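Dye-decolorizing peroxidase (Irpex lacteus, PDB 7D8M) binds heme b and probably works as a peroxidase of the DyP type, using the heme iron to oxidise its substrates. Local coordinates at residues Ile197-Ser202 with Ser211-Gly216; Phe221-Gln226 with Ile429-Glu434; Arg306-Ala311 with Phe411-Arg416. All blocks are in the same frame, centred on the assembly; numbering follows the deposited sequence.

Interaction 1. Residues Ile197-Ser202 with Ser211-Gly216; sequences IFTGRS and SWALDG
The guanidinium of Arg201 takes Leu214 on one face and the carboxylate of Asp215 at its edge. Leu214 CD1 sits 3.4 Å above the guanidinium plane, offset toward the rim, and the two side chains cross at about a right angle. At the edge the bridge is two-pronged. Arg201 NH2 meets Asp215 OD2 at 2.6 Å on its syn side, in a nearly straight bond; Arg201 NE also pairs with Asp215 OD1, but that distance is shorter than expected and its exact value is doubtful. The planes of guanidinium and carboxylate are 21° apart: OD2 lies in the guanidinium plane, whereas NH2 stands off the carboxylate plane. A bend at chi2 (-58°) turns the arginine chain back toward the carboxylate. The Phe198 ring carries Ile197 CG2 over one face, while Gly216 O lies at its edge.

The two backbones are joined as well. Thr199 N bonds to Gly216 O and Asp215 N to Thr199 O, each at 3.0 Å. Thr199 OG1, placed between its backbone N and carbonyl carbon (chi1 53°), donates to Ala213 O at 2.6 Å. That carbonyl also accepts from Gly216 N, its two donors coming from opposite faces. Two type II turns, Phe198-Arg201 and Ala213-Gly216, are thereby locked together, with Gly200 close against Leu214.

This is structural packing within the loop that leads from helix 194-197 into strand 217-226. Phe198 packs on Ile16 and Leu17 of helix 14-17, Thr199 and Ala213 rest on Phe437 of strand 428-438, and Pro8 touches both partners of the salt bridge.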
loop_
_atom_site.group_PDB
_atom_site.type_symbol
_atom_site.label_atom_id
_atom_site.label_comp_id
_atom_site.label_asym_id
_atom_site.label_seq_id
_atom_site.Cartn_x
_atom_site.Cartn_y
_atom_site.Cartn_z
ATOM N N ILE A 197 -3.809 7.128 11.635
ATOM C CA ILE A 197 -4.595 6.396 10.653
ATOM C C ILE A 197 -5.948 7.056 10.408
ATOM O O ILE A 197 -6.387 7.163 9.261
ATOM C CB ILE A 197 -4.779 4.929 11.103
ATOM C CG1 ILE A 197 -3.423 4.230 11.281
ATOM C CG2 ILE A 197 -5.733 4.176 10.149
ATOM C CD1 ILE A 197 -2.411 4.459 10.136
ATOM N N PHE A 198 -6.623 7.485 11.474
ATOM C CA PHE A 198 -8.004 7.948 11.407
ATOM C C PHE A 198 -8.055 9.454 11.622
ATOM O O PHE A 198 -7.617 9.951 12.666
ATOM C CB PHE A 198 -8.866 7.246 12.455
ATOM C CG PHE A 198 -8.973 5.765 12.262
ATOM C CD1 PHE A 198 -9.698 5.240 11.205
ATOM C CD2 PHE A 198 -8.357 4.896 13.147
ATOM C CE1 PHE A 198 -9.799 3.875 11.029
ATOM C CE2 PHE A 198 -8.453 3.540 12.975
ATOM C CZ PHE A 198 -9.178 3.027 11.914
ATOM N N THR A 199 -8.613 10.168 10.649
ATOM C CA THR A 199 -8.774 11.608 10.786
ATOM C C THR A 199 -9.676 11.930 11.972
ATOM O O THR A 199 -10.666 11.240 12.230
ATOM C CB THR A 199 -9.359 12.197 9.502
ATOM O OG1 THR A 199 -10.554 11.482 9.157
ATOM C CG2 THR A 199 -8.348 12.080 8.358
ATOM N N GLY A 200 -9.306 12.970 12.718
ATOM C CA GLY A 200 -10.074 13.415 13.855
ATOM C C GLY A 200 -9.782 12.705 15.155
ATOM O O GLY A 200 -10.259 13.157 16.200
ATOM N N ARG A 201 -9.012 11.615 15.137
ATOM C CA ARG A 201 -8.697 10.880 16.354
ATOM C C ARG A 201 -7.377 11.376 16.955
ATOM O O ARG A 201 -6.747 12.310 16.452
ATOM C CB ARG A 201 -8.669 9.374 16.083
ATOM C CG ARG A 201 -10.037 8.771 15.790
ATOM C CD ARG A 201 -11.016 9.001 16.943
ATOM N NE ARG A 201 -12.359 8.523 16.622
ATOM C CZ ARG A 201 -13.369 8.486 17.488
ATOM N NH1 ARG A 201 -13.188 8.903 18.733
ATOM N NH2 ARG A 201 -14.560 8.044 17.111
ATOM N N SER A 202 -6.951 10.730 18.044
ATOM C CA SER A 202 -5.931 11.303 18.922
ATOM C C SER A 202 -4.591 11.482 18.218
ATOM O O SER A 202 -4.074 10.558 17.581
ATOM C CB SER A 202 -5.750 10.425 20.162
ATOM O OG SER A 202 -4.498 10.684 20.779
ATOM N N SER A 211 -15.345 18.016 12.117
ATOM C CA SER A 211 -15.967 16.987 12.943
ATOM C C SER A 211 -16.523 15.848 12.100
ATOM O O SER A 211 -16.430 14.678 12.495
ATOM C CB SER A 211 -17.084 17.601 13.791
ATOM O OG SER A 211 -16.654 18.790 14.429
ATOM N N TRP A 212 -17.138 16.169 10.955
ATOM C CA TRP A 212 -17.753 15.138 10.120
ATOM C C TRP A 212 -16.727 14.125 9.622
ATOM O O TRP A 212 -17.086 12.989 9.292
ATOM C CB TRP A 212 -18.461 15.779 8.930
ATOM C CG TRP A 212 -17.501 16.343 7.936
ATOM C CD1 TRP A 212 -17.044 17.630 7.876
ATOM C CD2 TRP A 212 -16.850 15.636 6.872
ATOM N NE1 TRP A 212 -16.163 17.770 6.832
ATOM C CE2 TRP A 212 -16.023 16.560 6.201
ATOM C CE3 TRP A 212 -16.883 14.313 6.423
ATOM C CZ2 TRP A 212 -15.241 16.202 5.105
ATOM C CZ3 TRP A 212 -16.104 13.961 5.331
ATOM C CH2 TRP A 212 -15.296 14.899 4.687
ATOM N N ALA A 213 -15.457 14.523 9.534
ATOM C CA ALA A 213 -14.401 13.649 9.033
ATOM C C ALA A 213 -13.936 12.621 10.057
ATOM O O ALA A 213 -13.089 11.783 9.722
ATOM C CB ALA A 213 -13.206 14.487 8.574
ATOM N N LEU A 214 -14.462 12.664 11.282
ATOM C CA LEU A 214 -14.059 11.728 12.322
ATOM C C LEU A 214 -14.153 10.283 11.842
ATOM O O LEU A 214 -15.153 9.873 11.243
ATOM C CB LEU A 214 -14.927 11.929 13.568
ATOM C CG LEU A 214 -14.505 11.112 14.792
ATOM C CD1 LEU A 214 -13.139 11.552 15.285
ATOM C CD2 LEU A 214 -15.551 11.241 15.891
ATOM N N ASP A 215 -13.081 9.525 12.088
ATOM C CA ASP A 215 -13.011 8.093 11.818
ATOM C C ASP A 215 -12.997 7.765 10.329
ATOM O O ASP A 215 -13.240 6.617 9.947
ATOM C CB ASP A 215 -14.152 7.345 12.513
ATOM C CG ASP A 215 -13.970 7.281 14.013
ATOM O OD1 ASP A 215 -12.817 7.372 14.475
ATOM O OD2 ASP A 215 -14.980 7.136 14.735
ATOM N N GLY A 216 -12.720 8.745 9.469
ATOM C CA GLY A 216 -12.363 8.466 8.094
ATOM C C GLY A 216 -10.867 8.198 7.962
ATOM O O GLY A 216 -10.122 8.223 8.937
#

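Interaction 2. Residues Phe221-Gln226 with Ile429-Glu434. With HEM (protoporphyrin IX containing Fe), chain B.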
loop_
_atom_site.group_PDB
_atom_site.type_symbol
_atom_site.label_atom_id
_atom_site.label_comp_id
_atom_site.label_asym_id
_atom_site.label_seq_id
_atom_site.Cartn_x
_atom_site.Cartn_y
_atom_site.Cartn_z
ATOM N N PHE A 221 -4.633 4.938 -3.846
ATOM C CA PHE A 221 -4.614 3.817 -4.780
ATOM C C PHE A 221 -3.554 4.026 -5.855
ATOM O O PHE A 221 -3.469 5.103 -6.458
ATOM C CB PHE A 221 -5.972 3.587 -5.451
ATOM C CG PHE A 221 -5.946 2.471 -6.470
ATOM C CD1 PHE A 221 -6.220 1.165 -6.088
ATOM C CD2 PHE A 221 -5.615 2.724 -7.801
ATOM C CE1 PHE A 221 -6.176 0.135 -7.005
ATOM C CE2 PHE A 221 -5.567 1.699 -8.733
ATOM C CZ PHE A 221 -5.847 0.397 -8.333
ATOM N N ARG A 222 -2.777 2.973 -6.115
ATOM C CA ARG A 222 -1.810 2.944 -7.203
ATOM C C ARG A 222 -1.904 1.602 -7.905
ATOM O O ARG A 222 -1.813 0.556 -7.258
ATOM C CB ARG A 222 -0.369 3.145 -6.695
ATOM C CG ARG A 222 -0.122 4.399 -5.896
ATOM C CD ARG A 222 1.259 4.984 -6.265
ATOM N NE ARG A 222 1.053 5.935 -7.331
ATOM C CZ ARG A 222 1.952 6.373 -8.193
ATOM N NH1 ARG A 222 3.234 5.997 -8.147
ATOM N NH2 ARG A 222 1.536 7.225 -9.117
ATOM N N LYS A 223 -2.086 1.623 -9.219
ATOM C CA LYS A 223 -1.912 0.425 -10.030
ATOM C C LYS A 223 -0.435 0.321 -10.403
ATOM O O LYS A 223 0.051 1.095 -11.235
ATOM C CB LYS A 223 -2.785 0.472 -11.278
ATOM C CG LYS A 223 -2.642 -0.772 -12.132
ATOM C CD LYS A 223 -3.642 -0.802 -13.282
ATOM C CE LYS A 223 -3.485 -2.070 -14.103
ATOM N NZ LYS A 223 -2.284 -2.003 -14.989
ATOM N N LEU A 224 0.275 -0.645 -9.802
ATOM C CA LEU A 224 1.726 -0.795 -9.961
ATOM C C LEU A 224 2.013 -2.072 -10.744
ATOM O O LEU A 224 1.948 -3.179 -10.201
ATOM C CB LEU A 224 2.421 -0.801 -8.602
ATOM C CG LEU A 224 2.163 0.459 -7.765
ATOM C CD1 LEU A 224 2.819 0.343 -6.403
ATOM C CD2 LEU A 224 2.616 1.737 -8.495
ATOM N N LYS A 225 2.304 -1.902 -12.031
ATOM C CA LYS A 225 2.626 -3.016 -12.913
ATOM C C LYS A 225 4.003 -3.582 -12.577
ATOM O O LYS A 225 4.936 -2.830 -12.298
ATOM C CB LYS A 225 2.591 -2.535 -14.360
ATOM C CG LYS A 225 3.036 -3.540 -15.399
ATOM C CD LYS A 225 3.251 -2.830 -16.741
ATOM C CE LYS A 225 2.733 -3.642 -17.923
ATOM N NZ LYS A 225 2.330 -2.738 -19.041
ATOM N N GLN A 226 4.137 -4.910 -12.609
ATOM C CA GLN A 226 5.374 -5.581 -12.214
ATOM C C GLN A 226 5.941 -6.405 -13.363
ATOM O O GLN A 226 5.215 -7.185 -13.995
ATOM C CB GLN A 226 5.147 -6.491 -10.998
ATOM C CG GLN A 226 4.984 -5.726 -9.688
ATOM C CD GLN A 226 4.577 -6.613 -8.529
ATOM O OE1 GLN A 226 3.407 -6.645 -8.142
ATOM N NE2 GLN A 226 5.546 -7.330 -7.956
ATOM N N ILE A 429 6.271 -0.366 -12.641
ATOM C CA ILE A 429 5.887 0.760 -13.481
ATOM C C ILE A 429 4.541 1.250 -12.986
ATOM O O ILE A 429 3.583 0.469 -12.910
ATOM C CB ILE A 429 5.837 0.369 -14.967
ATOM C CG1 ILE A 429 7.256 0.052 -15.453
ATOM C CG2 ILE A 429 5.256 1.492 -15.794
ATOM C CD1 ILE A 429 7.305 -0.566 -16.808
ATOM N N SER A 430 4.480 2.523 -12.610
ATOM C CA SER A 430 3.230 3.108 -12.142
ATOM C C SER A 430 2.282 3.309 -13.311
ATOM O O SER A 430 2.621 4.002 -14.273
ATOM C CB SER A 430 3.486 4.440 -11.445
ATOM O OG SER A 430 2.256 5.048 -11.081
ATOM N N ASN A 431 1.103 2.693 -13.236
ATOM C CA ASN A 431 0.012 2.998 -14.149
ATOM C C ASN A 431 -0.949 4.018 -13.557
ATOM O O ASN A 431 -2.078 4.156 -14.044
ATOM C CB ASN A 431 -0.754 1.723 -14.535
ATOM C CG ASN A 431 0.109 0.712 -15.291
ATOM O OD1 ASN A 431 -0.079 -0.490 -15.155
ATOM N ND2 ASN A 431 1.044 1.200 -16.101
ATOM N N GLY A 432 -0.543 4.705 -12.497
ATOM C CA GLY A 432 -1.345 5.765 -11.931
ATOM C C GLY A 432 -2.435 5.294 -10.981
ATOM O O GLY A 432 -2.571 4.121 -10.639
ATOM N N GLY A 433 -3.211 6.269 -10.532
ATOM C CA GLY A 433 -4.250 6.029 -9.543
ATOM C C GLY A 433 -4.819 7.348 -9.077
ATOM O O GLY A 433 -4.770 8.348 -9.798
ATOM N N GLU A 434 -5.330 7.350 -7.849
ATOM C CA GLU A 434 -5.958 8.553 -7.327
ATOM C C GLU A 434 -5.919 8.517 -5.805
ATOM O O GLU A 434 -5.807 7.452 -5.191
ATOM C CB GLU A 434 -7.400 8.682 -7.863
ATOM C CG GLU A 434 -8.123 9.983 -7.533
ATOM C CD GLU A 434 -7.345 11.226 -7.953
ATOM O OE1 GLU A 434 -7.655 11.799 -9.028
ATOM O OE2 GLU A 434 -6.421 11.625 -7.201
HETATM C CHA HEM B . 6.713 -3.836 2.789
HETATM C CHB HEM B . 6.606 -5.353 -1.816
HETATM C CHC HEM B . 5.009 -0.972 -3.186
HETATM C CHD HEM B . 5.602 0.672 1.339
HETATM C C1A HEM B . 6.806 -4.640 1.675
HETATM C C2A HEM B . 7.147 -6.051 1.663
HETATM C C3A HEM B . 7.102 -6.468 0.385
HETATM C C4A HEM B . 6.734 -5.340 -0.444
HETATM C CMA HEM B . 7.383 -7.880 -0.161
HETATM C CAA HEM B . 7.483 -6.890 2.924
HETATM C CBA HEM B . 6.208 -7.490 3.516
HETATM C CGA HEM B . 5.729 -6.703 4.721
HETATM O O1A HEM B . 6.579 -6.209 5.498
HETATM O O2A HEM B . 4.488 -6.592 4.922
HETATM C C1B HEM B . 6.129 -4.308 -2.571
HETATM C C2B HEM B . 5.821 -4.377 -3.981
HETATM C C3B HEM B . 5.390 -3.159 -4.359
HETATM C C4B HEM B . 5.398 -2.297 -3.199
HETATM C CMB HEM B . 6.021 -5.659 -4.842
HETATM C CAB HEM B . 4.902 -2.671 -5.746
HETATM C CBB HEM B . 4.492 -3.496 -6.716
HETATM C C1C HEM B . 5.093 -0.112 -2.103
HETATM C C2C HEM B . 4.863 1.323 -2.113
HETATM C C3C HEM B . 5.022 1.776 -0.853
HETATM C C4C HEM B . 5.378 0.642 -0.020
HETATM C CMC HEM B . 4.472 2.115 -3.385
HETATM C CAC HEM B . 4.915 3.220 -0.295
HETATM C CBC HEM B . 5.084 4.315 -1.057
HETATM C C1D HEM B . 5.831 -0.427 2.139
HETATM C C2D HEM B . 5.801 -0.472 3.593
HETATM C C3D HEM B . 6.111 -1.708 3.986
HETATM C C4D HEM B . 6.351 -2.505 2.798
HETATM C CMD HEM B . 5.482 0.694 4.543
HETATM C CAD HEM B . 6.210 -2.196 5.445
HETATM C CBD HEM B . 7.638 -1.950 5.943
HETATM C CGD HEM B . 7.790 -2.307 7.406
HETATM O O1D HEM B . 8.845 -2.890 7.767
HETATM O O2D HEM B . 6.861 -2.021 8.213
HETATM N NA HEM B . 6.570 -4.242 0.378
HETATM N NB HEM B . 5.860 -3.024 -2.117
HETATM N NC HEM B . 5.412 -0.482 -0.818
HETATM N ND HEM B . 6.154 -1.693 1.682
HETATM FE FE HEM B . 6.151 -2.311 -0.267
HETATM O O HOH W 1 2.993 0.336 -18.626
#
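Lys223 and Asn431 slant across one another on one side of a pair of antiparallel strands. The lysine leaves its strand with CG anti to the backbone N (chi1 -179°) and runs straight until a bend at chi4, its methylenes passing Asn431 CB before NZ reaches Asn431 OD1 at 2.7 Å. The ammonium lies 29° off the amide carbonyl plane. Salt bridges to Asp357 and Glu110 and a hydrogen bond to Tyr340 also hold NZ, which probably compensates this buried charge.

On the face that carries Leu224 and Ser430, the Arg222 guanidinium turns one face to Ser430 OG. NH2 is 3.0 Å from Ser430 OG, but the angle is too poor for a hydrogen bond; both groups are instead joined through Asp104, which bridges to Arg222 and bonds to Ser430. Ser430 OG further accepts from Gly432 N, forming an ST turn. Leu224 divides its branches: CD2 packs on Ser430 CA at 3.9 Å, whereas CD1 lies 3.7 Å from heme CAB. Gln226 adds its amide against the same vinyl and the neighbouring methyl, with NE2 3.6 Å from CMB and tied to Glu166.

The backbones pair tightly at Lys225 and Ile429, where both bonds measure 2.8 Å. Asn431 and Gly432 together face Lys223, a beta bulge that includes the positive phi of Gly432. Strand 217-226 has strand 428-438 on one flank and 359-366 on the other, in a four-stranded antiparallel sheet with the ferredoxin-like order 2-3-1-4 of DyP-type peroxidases; the face of this sheet that bears Leu224 lines the heme pocket.

Interaction 3. Residues Arg306-Ala311 with Phe411-Arg416; sequences RCPFTA and FGLDPR
Thr310 reaches across to Phe411 with its hydroxyl. Starting at CB, the nearest atom of the other segment is Phe411 O at 4.0 Å; the methyl CG2 stands at 3.9 Å from the same oxygen, and OG1 goes on to make the bond, donating to Phe411 O at 2.9 Å. The approach is close to linear with the acceptor carbonyl, the C=O...donor angle being 177°. A chi1 of 53° sets OG1 between the backbone N and the carbonyl carbon, which aims it at the other loop. OG1 also has Leu413 CD2 beside it at 4.1 Å.

That leucine methyl touches Pro308 as well, meeting CG at 4.0 Å, the ring and the leucine crossing at about a right angle. Pro308 CB rests on Gly412 O at 3.4 Å. Helix 249-261 packs against both: Arg259 on Pro308, Leu256 and Met260 on Leu413.

Pro308-Ala311 is a type I turn, and Ala311 is the N-cap of helix 312-316, which bears the axial heme ligand His312. Chemically, one uncharged bond and a small apolar patch join the approach to this proximal helix to the loop after strand 409-411, while Arg259 binds Leu413 O and, weakly, Gly412 O.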
loop_
_atom_site.group_PDB
_atom_site.type_symbol
_atom_site.label_atom_id
_atom_site.label_comp_id
_atom_site.label_asym_id
_atom_site.label_seq_id
_atom_site.Cartn_x
_atom_site.Cartn_y
_atom_site.Cartn_z
ATOM N N ARG A 306 23.770 -6.850 7.850
ATOM C CA ARG A 306 22.525 -7.599 8.022
ATOM C C ARG A 306 21.380 -7.087 7.147
ATOM O O ARG A 306 20.528 -7.889 6.731
ATOM C CB ARG A 306 22.088 -7.584 9.493
ATOM C CG ARG A 306 22.702 -8.698 10.342
ATOM C CD ARG A 306 24.024 -8.244 10.928
ATOM N NE ARG A 306 24.270 -8.836 12.240
ATOM C CZ ARG A 306 25.053 -8.298 13.168
ATOM N NH1 ARG A 306 25.678 -7.148 12.936
ATOM N NH2 ARG A 306 25.212 -8.917 14.332
ATOM N N CYS A 307 21.341 -5.778 6.852
ATOM C CA CYS A 307 20.300 -5.173 6.008
ATOM C C CYS A 307 20.792 -3.858 5.419
ATOM O O CYS A 307 21.172 -2.951 6.170
ATOM C CB CYS A 307 19.008 -4.918 6.788
ATOM S SG CYS A 307 17.614 -4.350 5.716
ATOM N N PRO A 308 20.806 -3.712 4.097
ATOM C CA PRO A 308 21.280 -2.455 3.510
ATOM C C PRO A 308 20.397 -1.306 3.964
ATOM O O PRO A 308 19.205 -1.475 4.215
ATOM C CB PRO A 308 21.168 -2.693 1.999
ATOM C CG PRO A 308 20.986 -4.179 1.836
ATOM C CD PRO A 308 20.318 -4.656 3.085
ATOM N N PHE A 309 21.013 -0.131 4.114
ATOM C CA PHE A 309 20.256 1.057 4.481
ATOM C C PHE A 309 19.169 1.360 3.467
ATOM O O PHE A 309 18.210 2.069 3.787
ATOM C CB PHE A 309 21.204 2.254 4.605
ATOM C CG PHE A 309 22.169 2.143 5.751
ATOM C CD1 PHE A 309 21.794 1.526 6.935
ATOM C CD2 PHE A 309 23.454 2.665 5.646
ATOM C CE1 PHE A 309 22.679 1.427 7.998
ATOM C CE2 PHE A 309 24.344 2.574 6.705
ATOM C CZ PHE A 309 23.960 1.951 7.877
ATOM N N THR A 310 19.306 0.832 2.254
ATOM C CA THR A 310 18.413 1.109 1.145
ATOM C C THR A 310 17.420 -0.013 0.868
ATOM O O THR A 310 16.699 0.067 -0.128
ATOM C CB THR A 310 19.244 1.366 -0.107
ATOM O OG1 THR A 310 20.132 0.263 -0.289
ATOM C CG2 THR A 310 20.067 2.628 0.061
ATOM N N ALA A 311 17.398 -1.074 1.675
ATOM C CA ALA A 311 16.387 -2.110 1.493
ATOM C C ALA A 311 15.000 -1.504 1.551
ATOM O O ALA A 311 14.735 -0.587 2.329
ATOM C CB ALA A 311 16.480 -3.191 2.566
ATOM N N PHE A 411 23.127 1.828 -3.611
ATOM C CA PHE A 411 24.347 1.316 -2.991
ATOM C C PHE A 411 24.021 0.409 -1.799
ATOM O O PHE A 411 22.879 0.334 -1.330
ATOM C CB PHE A 411 25.255 2.467 -2.538
ATOM C CG PHE A 411 25.727 3.358 -3.660
ATOM C CD1 PHE A 411 26.998 3.189 -4.213
ATOM C CD2 PHE A 411 24.912 4.373 -4.149
ATOM C CE1 PHE A 411 27.440 4.007 -5.240
ATOM C CE2 PHE A 411 25.342 5.192 -5.174
ATOM C CZ PHE A 411 26.616 5.014 -5.723
ATOM N N GLY A 412 25.051 -0.296 -1.319
ATOM C CA GLY A 412 24.972 -1.094 -0.110
ATOM C C GLY A 412 24.356 -2.471 -0.252
ATOM O O GLY A 412 24.259 -3.194 0.753
ATOM N N LEU A 413 23.943 -2.868 -1.456
ATOM C CA LEU A 413 23.272 -4.157 -1.616
ATOM C C LEU A 413 24.241 -5.329 -1.484
ATOM O O LEU A 413 23.837 -6.414 -1.053
ATOM C CB LEU A 413 22.565 -4.215 -2.963
ATOM C CG LEU A 413 21.429 -3.211 -3.159
ATOM C CD1 LEU A 413 20.830 -3.442 -4.522
ATOM C CD2 LEU A 413 20.381 -3.372 -2.059
ATOM N N ASP A 414 25.515 -5.134 -1.847
ATOM C CA ASP A 414 26.536 -6.165 -1.676
ATOM C C ASP A 414 27.067 -6.131 -0.246
ATOM O O ASP A 414 27.713 -5.158 0.157
ATOM C CB ASP A 414 27.677 -5.968 -2.681
ATOM C CG ASP A 414 28.643 -7.145 -2.712
ATOM O OD1 ASP A 414 28.609 -7.973 -1.785
ATOM O OD2 ASP A 414 29.440 -7.244 -3.668
ATOM N N PRO A 415 26.816 -7.171 0.554
ATOM C CA PRO A 415 27.229 -7.115 1.962
ATOM C C PRO A 415 28.734 -7.106 2.131
ATOM O O PRO A 415 29.215 -6.721 3.204
ATOM C CB PRO A 415 26.601 -8.377 2.570
ATOM C CG PRO A 415 26.384 -9.299 1.400
ATOM C CD PRO A 415 26.142 -8.436 0.203
ATOM N N ARG A 416 29.482 -7.490 1.098
ATOM C CA ARG A 416 30.937 -7.520 1.131
ATOM C C ARG A 416 31.553 -6.233 0.608
ATOM O O ARG A 416 32.778 -6.110 0.594
ATOM C CB ARG A 416 31.461 -8.704 0.308
ATOM C CG ARG A 416 30.730 -10.007 0.573
ATOM C CD ARG A 416 31.673 -11.165 0.710
ATOM N NE ARG A 416 32.017 -11.776 -0.569
ATOM C CZ ARG A 416 33.251 -11.830 -1.061
ATOM N NH1 ARG A 416 34.259 -11.288 -0.388
ATOM N NH2 ARG A 416 33.478 -12.419 -2.230
#

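In the fold
Along the chain, interaction 1 is completed first, within the loop that leads into strand 217-226. The end of that strand opens interaction 2, which closes only at strand 428-438, so both halves of interaction 3 fall in the intervening chain. Centres lie about 27 Å apart for interactions 1 and 2 and for 2 and 3; those of interactions 1 and 3 are about 39 Å apart, on opposite sides of the chain's centre. None touch, so the contacts tie separate parts of the fold around the heme. Interaction 2 borders the heme from its sheet, interaction 3 adjoins the helix carrying the axial histidine, and interaction 1 comes to about 10 Å (Ile197 side chain to heme) but holds no heme-pocket residue.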